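Long-range contacts in ABC transporter periplasmic peptide-binding protein (Pseudoalteromonas, PDB 4QFL), which binds dipeptides in the periplasm, here Ala-Phe, and probably delivers them to an ABC transporter for uptake: residues L31-E36 with L242-T247; E36-S41 with K216-D221; P465-L470 with D488-M493. All blocks are in the same frame, centred on the assembly; numbering follows the deposited sequence.

Contact 1: L31-E36 with L242-T247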
loop_
_atom_site.group_PDB
_atom_site.type_symbol
_atom_site.label_atom_id
_atom_site.label_comp_id
_atom_site.label_asym_id
_atom_site.label_seq_id
_atom_site.Cartn_x
_atom_site.Cartn_y
_atom_site.Cartn_z
ATOM N N LEU A 31 16.626 -10.089 15.604
ATOM C CA LEU A 31 16.302 -10.423 14.238
ATOM C C LEU A 31 16.777 -9.267 13.389
ATOM O O LEU A 31 16.637 -8.123 13.783
ATOM C CB LEU A 31 14.795 -10.633 14.081
ATOM C CG LEU A 31 14.291 -11.090 12.707
ATOM C CD1 LEU A 31 12.926 -11.712 12.823
ATOM C CD2 LEU A 31 14.251 -9.937 11.715
ATOM N N VAL A 32 17.378 -9.581 12.245
ATOM C CA VAL A 32 17.780 -8.580 11.261
ATOM C C VAL A 32 17.009 -8.768 9.944
ATOM O O VAL A 32 17.087 -9.811 9.298
ATOM C CB VAL A 32 19.288 -8.618 10.989
ATOM C CG1 VAL A 32 19.659 -7.569 9.955
ATOM C CG2 VAL A 32 20.058 -8.393 12.281
ATOM N N TYR A 33 16.254 -7.737 9.581
ATOM C CA TYR A 33 15.363 -7.734 8.434
ATOM C C TYR A 33 15.988 -6.854 7.355
ATOM O O TYR A 33 16.287 -5.683 7.594
ATOM C CB TYR A 33 14.015 -7.161 8.881
ATOM C CG TYR A 33 12.909 -7.123 7.847
ATOM C CD1 TYR A 33 12.887 -6.144 6.850
ATOM C CD2 TYR A 33 11.860 -8.036 7.889
ATOM C CE1 TYR A 33 11.861 -6.093 5.912
ATOM C CE2 TYR A 33 10.834 -7.992 6.959
ATOM C CZ TYR A 33 10.836 -7.018 5.977
ATOM O OH TYR A 33 9.815 -6.970 5.050
ATOM N N CYS A 34 16.201 -7.425 6.171
ATOM C CA CYS A 34 16.740 -6.676 5.028
ATOM C C CYS A 34 15.619 -5.987 4.287
ATOM O O CYS A 34 14.844 -6.644 3.589
ATOM C CB CYS A 34 17.468 -7.593 4.044
ATOM S SG CYS A 34 19.285 -7.580 4.176
ATOM N N ALA A 35 15.564 -4.665 4.429
ATOM C CA ALA A 35 14.489 -3.835 3.879
ATOM C C ALA A 35 14.868 -3.174 2.555
ATOM O O ALA A 35 16.007 -2.756 2.357
ATOM C CB ALA A 35 14.099 -2.782 4.887
ATOM N N GLU A 36 13.899 -3.064 1.654
ATOM C CA GLU A 36 14.170 -2.561 0.312
ATOM C C GLU A 36 14.221 -1.026 0.195
ATOM O O GLU A 36 14.602 -0.492 -0.845
ATOM C CB GLU A 36 13.172 -3.156 -0.697
ATOM C CG GLU A 36 11.766 -2.530 -0.697
ATOM C CD GLU A 36 10.822 -3.161 0.304
ATOM O OE1 GLU A 36 11.279 -3.902 1.205
ATOM O OE2 GLU A 36 9.602 -2.922 0.184
ATOM N N LEU A 242 15.068 -5.985 17.164
ATOM C CA LEU A 242 14.705 -6.039 15.764
ATOM C C LEU A 242 15.450 -4.919 15.068
ATOM O O LEU A 242 15.238 -3.745 15.380
ATOM C CB LEU A 242 13.212 -5.780 15.606
ATOM C CG LEU A 242 12.336 -6.862 14.990
ATOM C CD1 LEU A 242 10.928 -6.293 14.802
ATOM C CD2 LEU A 242 12.928 -7.336 13.668
ATOM N N VAL A 243 16.329 -5.268 14.134
ATOM C CA VAL A 243 16.987 -4.264 13.323
ATOM C C VAL A 243 16.559 -4.447 11.870
ATOM O O VAL A 243 16.471 -5.571 11.380
ATOM C CB VAL A 243 18.528 -4.360 13.422
ATOM C CG1 VAL A 243 19.176 -3.131 12.797
ATOM C CG2 VAL A 243 18.966 -4.510 14.872
ATOM N N TYR A 244 16.262 -3.334 11.205
ATOM C CA TYR A 244 16.070 -3.308 9.759
ATOM C C TYR A 244 17.327 -2.760 9.083
ATOM O O TYR A 244 17.806 -1.670 9.410
ATOM C CB TYR A 244 14.866 -2.449 9.375
ATOM C CG TYR A 244 13.548 -3.000 9.831
ATOM C CD1 TYR A 244 13.102 -2.793 11.127
ATOM C CD2 TYR A 244 12.754 -3.735 8.974
ATOM C CE1 TYR A 244 11.899 -3.300 11.555
ATOM C CE2 TYR A 244 11.545 -4.257 9.396
ATOM C CZ TYR A 244 11.122 -4.026 10.687
ATOM O OH TYR A 244 9.921 -4.526 11.115
ATOM N N ASP A 245 17.853 -3.533 8.142
ATOM C CA ASP A 245 19.035 -3.156 7.392
ATOM C C ASP A 245 18.555 -2.604 6.063
ATOM O O ASP A 245 18.079 -3.348 5.218
ATOM C CB ASP A 245 19.912 -4.391 7.178
ATOM C CG ASP A 245 21.169 -4.099 6.389
ATOM O OD1 ASP A 245 21.213 -3.065 5.706
ATOM O OD2 ASP A 245 22.113 -4.918 6.442
ATOM N N ILE A 246 18.645 -1.295 5.893
ATOM C CA ILE A 246 18.154 -0.668 4.672
ATOM C C ILE A 246 19.082 -0.935 3.496
ATOM O O ILE A 246 20.171 -0.374 3.407
ATOM C CB ILE A 246 18.000 0.827 4.852
ATOM C CG1 ILE A 246 17.141 1.109 6.082
ATOM C CG2 ILE A 246 17.389 1.440 3.613
ATOM C CD1 ILE A 246 15.792 0.495 6.019
ATOM N N THR A 247 18.645 -1.798 2.592
ATOM C CA THR A 247 19.478 -2.242 1.482
ATOM C C THR A 247 18.640 -2.272 0.208
ATOM O O THR A 247 17.993 -3.276 -0.091
ATOM C CB THR A 247 20.010 -3.660 1.729
ATOM O OG1 THR A 247 20.578 -3.743 3.038
ATOM C CG2 THR A 247 21.063 -4.017 0.707
#

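Contact 2: E36-S41 with K216-D221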
loop_
_atom_site.group_PDB
_atom_site.type_symbol
_atom_site.label_atom_id
_atom_site.label_comp_id
_atom_site.label_asym_id
_atom_site.label_seq_id
_atom_site.Cartn_x
_atom_site.Cartn_y
_atom_site.Cartn_z
ATOM N N GLU A 36 13.899 -3.064 1.654
ATOM C CA GLU A 36 14.170 -2.561 0.312
ATOM C C GLU A 36 14.221 -1.026 0.195
ATOM O O GLU A 36 14.602 -0.492 -0.845
ATOM C CB GLU A 36 13.172 -3.156 -0.697
ATOM C CG GLU A 36 11.766 -2.530 -0.697
ATOM C CD GLU A 36 10.822 -3.161 0.304
ATOM O OE1 GLU A 36 11.279 -3.902 1.205
ATOM O OE2 GLU A 36 9.602 -2.922 0.184
ATOM N N ALA A 37 13.840 -0.305 1.248
ATOM C CA ALA A 37 13.878 1.152 1.179
ATOM C C ALA A 37 13.855 1.810 2.544
ATOM O O ALA A 37 13.466 1.212 3.533
ATOM C CB ALA A 37 12.744 1.687 0.327
ATOM N N ASN A 38 14.291 3.056 2.560
ATOM C CA ASN A 38 14.266 3.900 3.734
ATOM C C ASN A 38 12.805 4.233 4.091
ATOM O O ASN A 38 11.991 4.471 3.196
ATOM C CB ASN A 38 15.072 5.150 3.360
ATOM C CG ASN A 38 15.333 6.066 4.520
ATOM O OD1 ASN A 38 14.934 7.225 4.487
ATOM N ND2 ASN A 38 16.028 5.572 5.538
ATOM N N PRO A 39 12.449 4.227 5.390
ATOM C CA PRO A 39 11.081 4.647 5.732
ATOM C C PRO A 39 10.959 6.159 5.634
ATOM O O PRO A 39 11.890 6.861 6.023
ATOM C CB PRO A 39 10.939 4.218 7.196
ATOM C CG PRO A 39 12.337 4.321 7.736
ATOM C CD PRO A 39 13.250 3.933 6.593
ATOM N N VAL A 40 9.832 6.651 5.129
ATOM C CA VAL A 40 9.648 8.090 4.909
ATOM C C VAL A 40 9.205 8.807 6.176
ATOM O O VAL A 40 9.216 10.029 6.252
ATOM C CB VAL A 40 8.622 8.379 3.792
ATOM C CG1 VAL A 40 9.130 7.869 2.459
ATOM C CG2 VAL A 40 7.283 7.766 4.127
ATOM N N SER A 41 8.814 8.029 7.173
ATOM C CA SER A 41 8.294 8.577 8.408
ATOM C C SER A 41 8.167 7.432 9.397
ATOM O O SER A 41 8.303 6.268 9.026
ATOM C CB SER A 41 6.924 9.203 8.145
ATOM O OG SER A 41 6.425 9.860 9.294
ATOM N N LYS A 216 13.986 2.715 19.052
ATOM C CA LYS A 216 15.287 2.943 19.687
ATOM C C LYS A 216 16.169 3.898 18.869
ATOM O O LYS A 216 16.636 4.914 19.382
ATOM C CB LYS A 216 16.007 1.612 19.921
ATOM C CG LYS A 216 17.365 1.733 20.576
ATOM C CD LYS A 216 17.258 2.264 21.995
ATOM C CE LYS A 216 18.637 2.593 22.581
ATOM N NZ LYS A 216 19.520 1.394 22.696
ATOM N N GLU A 217 16.362 3.593 17.588
ATOM C CA GLU A 217 17.385 4.261 16.798
ATOM C C GLU A 217 17.091 4.239 15.298
ATOM O O GLU A 217 16.458 3.321 14.788
ATOM C CB GLU A 217 18.722 3.566 17.071
ATOM C CG GLU A 217 19.948 4.217 16.470
ATOM C CD GLU A 217 21.193 3.374 16.686
ATOM O OE1 GLU A 217 21.201 2.568 17.642
ATOM O OE2 GLU A 217 22.154 3.504 15.899
ATOM N N TYR A 218 17.578 5.253 14.597
ATOM C CA TYR A 218 17.443 5.330 13.151
ATOM C C TYR A 218 18.643 6.053 12.525
ATOM O O TYR A 218 18.909 7.213 12.835
ATOM C CB TYR A 218 16.127 6.027 12.796
ATOM C CG TYR A 218 15.932 6.394 11.332
ATOM C CD1 TYR A 218 16.126 5.460 10.313
ATOM C CD2 TYR A 218 15.524 7.678 10.976
ATOM C CE1 TYR A 218 15.927 5.804 8.981
ATOM C CE2 TYR A 218 15.328 8.028 9.654
ATOM C CZ TYR A 218 15.528 7.093 8.665
ATOM O OH TYR A 218 15.320 7.474 7.366
ATOM N N ARG A 219 19.386 5.355 11.669
ATOM C CA ARG A 219 20.436 5.986 10.876
ATOM C C ARG A 219 19.890 6.135 9.472
ATOM O O ARG A 219 19.639 5.130 8.803
ATOM C CB ARG A 219 21.683 5.110 10.810
ATOM C CG ARG A 219 22.175 4.581 12.137
ATOM C CD ARG A 219 23.698 4.699 12.221
ATOM N NE ARG A 219 24.363 4.409 10.948
ATOM C CZ ARG A 219 25.550 4.900 10.593
ATOM N NH1 ARG A 219 26.205 5.718 11.411
ATOM N NH2 ARG A 219 26.085 4.580 9.419
ATOM N N ARG A 220 19.703 7.366 9.010
ATOM C CA ARG A 220 19.045 7.544 7.722
ATOM C C ARG A 220 19.739 6.769 6.595
ATOM O O ARG A 220 20.940 6.917 6.361
ATOM C CB ARG A 220 18.822 9.021 7.370
ATOM C CG ARG A 220 20.040 9.901 7.458
ATOM C CD ARG A 220 19.838 11.168 6.626
ATOM N NE ARG A 220 18.875 12.109 7.205
ATOM C CZ ARG A 220 19.191 13.320 7.669
ATOM N NH1 ARG A 220 20.445 13.746 7.627
ATOM N NH2 ARG A 220 18.253 14.112 8.175
ATOM N N ASP A 221 18.953 5.915 5.942
ATOM C CA ASP A 221 19.386 5.114 4.805
ATOM C C ASP A 221 20.214 3.910 5.219
ATOM O O ASP A 221 20.588 3.097 4.378
ATOM C CB ASP A 221 20.130 5.972 3.779
ATOM C CG ASP A 221 19.217 6.985 3.106
ATOM O OD1 ASP A 221 18.162 6.575 2.563
ATOM O OD2 ASP A 221 19.541 8.191 3.134
#

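Contact 3: P465-L470 with D488-M493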
loop_
_atom_site.group_PDB
_atom_site.type_symbol
_atom_site.label_atom_id
_atom_site.label_comp_id
_atom_site.label_asym_id
_atom_site.label_seq_id
_atom_site.Cartn_x
_atom_site.Cartn_y
_atom_site.Cartn_z
ATOM N N PRO A 465 -15.265 11.833 -13.248
ATOM C CA PRO A 465 -16.363 11.840 -12.272
ATOM C C PRO A 465 -17.400 10.736 -12.531
ATOM O O PRO A 465 -18.045 10.250 -11.612
ATOM C CB PRO A 465 -16.969 13.240 -12.447
ATOM C CG PRO A 465 -15.806 14.091 -12.946
ATOM C CD PRO A 465 -15.035 13.161 -13.852
ATOM N N GLU A 466 -17.541 10.347 -13.789
ATOM C CA GLU A 466 -18.432 9.274 -14.183
ATOM C C GLU A 466 -18.012 7.955 -13.530
ATOM O O GLU A 466 -18.839 7.228 -12.988
ATOM C CB GLU A 466 -18.435 9.167 -15.702
ATOM C CG GLU A 466 -19.187 10.321 -16.397
ATOM C CD GLU A 466 -18.518 11.712 -16.289
ATOM O OE1 GLU A 466 -19.272 12.704 -16.129
ATOM O OE2 GLU A 466 -17.266 11.828 -16.398
ATOM N N PHE A 467 -16.718 7.676 -13.581
ATOM C CA PHE A 467 -16.106 6.529 -12.912
ATOM C C PHE A 467 -16.339 6.607 -11.403
ATOM O O PHE A 467 -16.757 5.638 -10.781
ATOM C CB PHE A 467 -14.599 6.508 -13.229
ATOM C CG PHE A 467 -13.832 5.447 -12.497
ATOM C CD1 PHE A 467 -13.899 4.125 -12.892
ATOM C CD2 PHE A 467 -13.028 5.777 -11.423
ATOM C CE1 PHE A 467 -13.181 3.161 -12.217
ATOM C CE2 PHE A 467 -12.320 4.815 -10.751
ATOM C CZ PHE A 467 -12.398 3.518 -11.143
ATOM N N ASP A 468 -16.090 7.784 -10.831
ATOM C CA ASP A 468 -16.172 7.988 -9.380
ATOM C C ASP A 468 -17.581 7.752 -8.878
ATOM O O ASP A 468 -17.789 7.267 -7.764
ATOM C CB ASP A 468 -15.767 9.419 -9.002
ATOM C CG ASP A 468 -14.275 9.649 -9.068
ATOM O OD1 ASP A 468 -13.554 8.780 -9.611
ATOM O OD2 ASP A 468 -13.828 10.709 -8.587
ATOM N N LEU A 469 -18.549 8.122 -9.704
ATOM C CA LEU A 469 -19.944 7.943 -9.350
ATOM C C LEU A 469 -20.235 6.459 -9.150
ATOM O O LEU A 469 -20.975 6.084 -8.244
ATOM C CB LEU A 469 -20.859 8.543 -10.416
ATOM C CG LEU A 469 -22.328 8.603 -10.025
ATOM C CD1 LEU A 469 -22.478 9.276 -8.670
ATOM C CD2 LEU A 469 -23.085 9.348 -11.081
ATOM N N LEU A 470 -19.650 5.614 -9.990
ATOM C CA LEU A 470 -19.782 4.175 -9.792
ATOM C C LEU A 470 -19.245 3.775 -8.425
ATOM O O LEU A 470 -19.823 2.932 -7.741
ATOM C CB LEU A 470 -19.029 3.407 -10.883
ATOM C CG LEU A 470 -19.611 3.437 -12.295
ATOM C CD1 LEU A 470 -18.668 2.779 -13.298
ATOM C CD2 LEU A 470 -20.974 2.765 -12.293
ATOM N N ASP A 488 -18.478 -4.209 -11.300
ATOM C CA ASP A 488 -18.432 -4.724 -12.662
ATOM C C ASP A 488 -18.311 -3.583 -13.667
ATOM O O ASP A 488 -17.481 -3.622 -14.579
ATOM C CB ASP A 488 -19.681 -5.551 -12.986
ATOM C CG ASP A 488 -19.674 -6.906 -12.319
ATOM O OD1 ASP A 488 -18.598 -7.333 -11.877
ATOM O OD2 ASP A 488 -20.740 -7.551 -12.242
ATOM N N ALA A 489 -19.156 -2.573 -13.507
ATOM C CA ALA A 489 -19.171 -1.478 -14.458
ATOM C C ALA A 489 -17.837 -0.742 -14.382
ATOM O O ALA A 489 -17.333 -0.235 -15.390
ATOM C CB ALA A 489 -20.346 -0.537 -14.171
ATOM N N ALA A 490 -17.262 -0.697 -13.182
ATOM C CA ALA A 490 -16.009 0.011 -12.966
ATOM C C ALA A 490 -14.855 -0.682 -13.680
ATOM O O ALA A 490 -14.004 -0.032 -14.295
ATOM C CB ALA A 490 -15.716 0.132 -11.483
ATOM N N GLN A 491 -14.814 -2.005 -13.583
ATOM C CA GLN A 491 -13.746 -2.759 -14.220
ATOM C C GLN A 491 -13.816 -2.579 -15.726
ATOM O O GLN A 491 -12.791 -2.444 -16.396
ATOM C CB GLN A 491 -13.827 -4.240 -13.856
ATOM C CG GLN A 491 -13.467 -4.521 -12.426
ATOM C CD GLN A 491 -13.838 -5.918 -11.992
ATOM O OE1 GLN A 491 -13.058 -6.849 -12.150
ATOM N NE2 GLN A 491 -15.025 -6.072 -11.436
ATOM N N SER A 492 -15.034 -2.575 -16.257
ATOM C CA SER A 492 -15.238 -2.413 -17.693
ATOM C C SER A 492 -14.753 -1.055 -18.215
ATOM O O SER A 492 -14.130 -0.966 -19.285
ATOM C CB SER A 492 -16.708 -2.617 -18.040
ATOM O OG SER A 492 -17.067 -3.966 -17.837
ATOM N N MET A 493 -15.045 -0.009 -17.450
ATOM C CA MET A 493 -14.697 1.348 -17.838
ATOM C C MET A 493 -13.189 1.505 -17.906
ATOM O O MET A 493 -12.657 2.121 -18.826
ATOM C CB MET A 493 -15.306 2.352 -16.860
ATOM C CG MET A 493 -15.304 3.777 -17.382
ATOM S SD MET A 493 -16.122 4.972 -16.311
ATOM C CE MET A 493 -17.792 4.354 -16.325
#

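Contact 1: L31-E36 with L242-T247
Tyr33 and Tyr244 lie next to each other on one face of two paired strands, and their rings meet obliquely, with planes 55° apart. Tyr244 CE2 lies over one face of the Tyr33 ring, toward its rim, and Tyr33 CD1 is only 3.2 Å from Tyr244 CD2. The two first torsions differ: CG of Tyr33 is anti to its own N (chi1 -177°), whereas that of Tyr244 sits beside N (chi1 -66°), which swings the second ring toward the first. Replacing Tyr33 with an alanine would probably strip that flank of Tyr244 of its aromatic neighbour and leave the remaining ring freer to turn. On the same face, Leu31 CD2 touches Leu242 CD2 at 3.5 Å, and Ala35 CB packs against Ile246 CD1 at 3.9 Å.

Five backbone hydrogen bonds hold the parallel strands in register, from Val243 N to Leu31 O (2.9 Å) through to Thr247 N to Ala35 O (2.8 Å). On the reverse face, Cys34 is tied by a disulfide to Cys262, and Asp245 OD2 forms a salt bridge with Lys256 of helix 250-258. Just past the strand end, Glu36 OE2 forms a salt bridge with Arg383 of the phenylalanine pocket and a hydrogen bond with Ser51. Strand 30-35 is flanked by parallel neighbours 241-246 and 264-266 in this periplasmic binding-protein fold, and leads toward the dipeptide site.

Contact 2: E36-S41 with K216-D221
Asn38 and Pro39, in the loop between strand 30-35 and helix 50-60, meet Tyr218 and Asp221 at the turn end of a beta hairpin formed by antiparallel strands 213-219 and 223-228. A classic beta bulge, with Lys216 and Glu217 both facing Arg225, lies further back on the first strand. The close-packed part centres on Asn38, whose side chain meets both the hydroxyl end of Tyr218 and Asp221. CG of Tyr218 is anti to its N (chi1 170°), which sends the phenol out toward the loop, where its hydroxyl end reaches the amide of Asn38. Tyr218 OH is 3.2 Å from Asn38 CG, and the amide approaches the edge of the ring with its plane only 22° from that of the ring. Pro39 and Tyr218 point toward each other, with Pro39 CD 4.0 Å from Tyr218 CE1. Pro39 also rests on Thr52 and Ile55 of helix 50-60, and Asn38 O accepts a hydrogen bond from Asn415 ND2 of helix 414-422, so both helices hold the loop. Phe42 adds an edge-to-face contact with the Tyr218 ring.

The other side is loose and faces solvent. Arg220 barely takes part and its side chain leads off from the loop. Asp221, also exposed, takes a backbone conformation with positive phi (78°) in the turn and directs its carboxylate back, bringing OD1 within 3.5 Å of Asn38 CB. Within the hairpin itself, the backbone Arg220 N sits over the centre of one face of the Tyr218 ring, 4.0 Å above its plane.

Contact 3: P465-L470 with D488-M493
Helices 465-475 and 480-497 form a helical hairpin, and Phe467 and Leu470 of the first pack on Ala489, Ala490 and Met493 of the second. The short segments run close to antiparallel, at 153°, with axes 9.6 Å apart. Leu470 points into the interface, where its CD1 touches Met493 CE at 3.5 Å and Ala489 CB at 3.8 Å; both methyl branches of Leu470 rest on Ala489 CB. Met493 extends toward the opposite helix, its CG anti to N (chi1 -165°). The extended chain carries SD to Phe467, and the bend at chi3 (-63°) turns CE toward Leu470.

The sulfur makes a Met-aromatic contact at the ring edge: Met493 SD lies 5.4 Å from the centroid of the Phe467 ring and 3.8 Å from Phe467 CB. Farther along the same ring, Phe467 CE1 reaches Ala490 CB at 4.0 Å, and Ala490 O also lies near the ring's edge. Trp462 and Phe444 pack on Phe467 from outside the pair. On the first helix, Asp468 OD2 accepts a hydrogen bond from the backbone N of Cys450, a residue disulfide-bonded to Cys463.

How the contacts relate
Contact 1 is buried sheet core, built on backbone hydrogen bonds between parallel strands, whereas contact 2 lies at the surface and joins a loop to a hairpin turn through a few side chains. The two share Glu36, where the strand of contact 1 gives way to the loop of contact 2, and they touch directly: Ile246 CD1 is 3.5 Å from Ala37 O. Contact 2 is nested along the chain within the loop closed by contact 1. Contact 3 stands apart, about 26 Å from contact 1 between nearest atoms and beyond the chain's centre. Partly buried, it joins neighbouring helices purely by apolar and sulfur contacts, with no hydrogen bond across it.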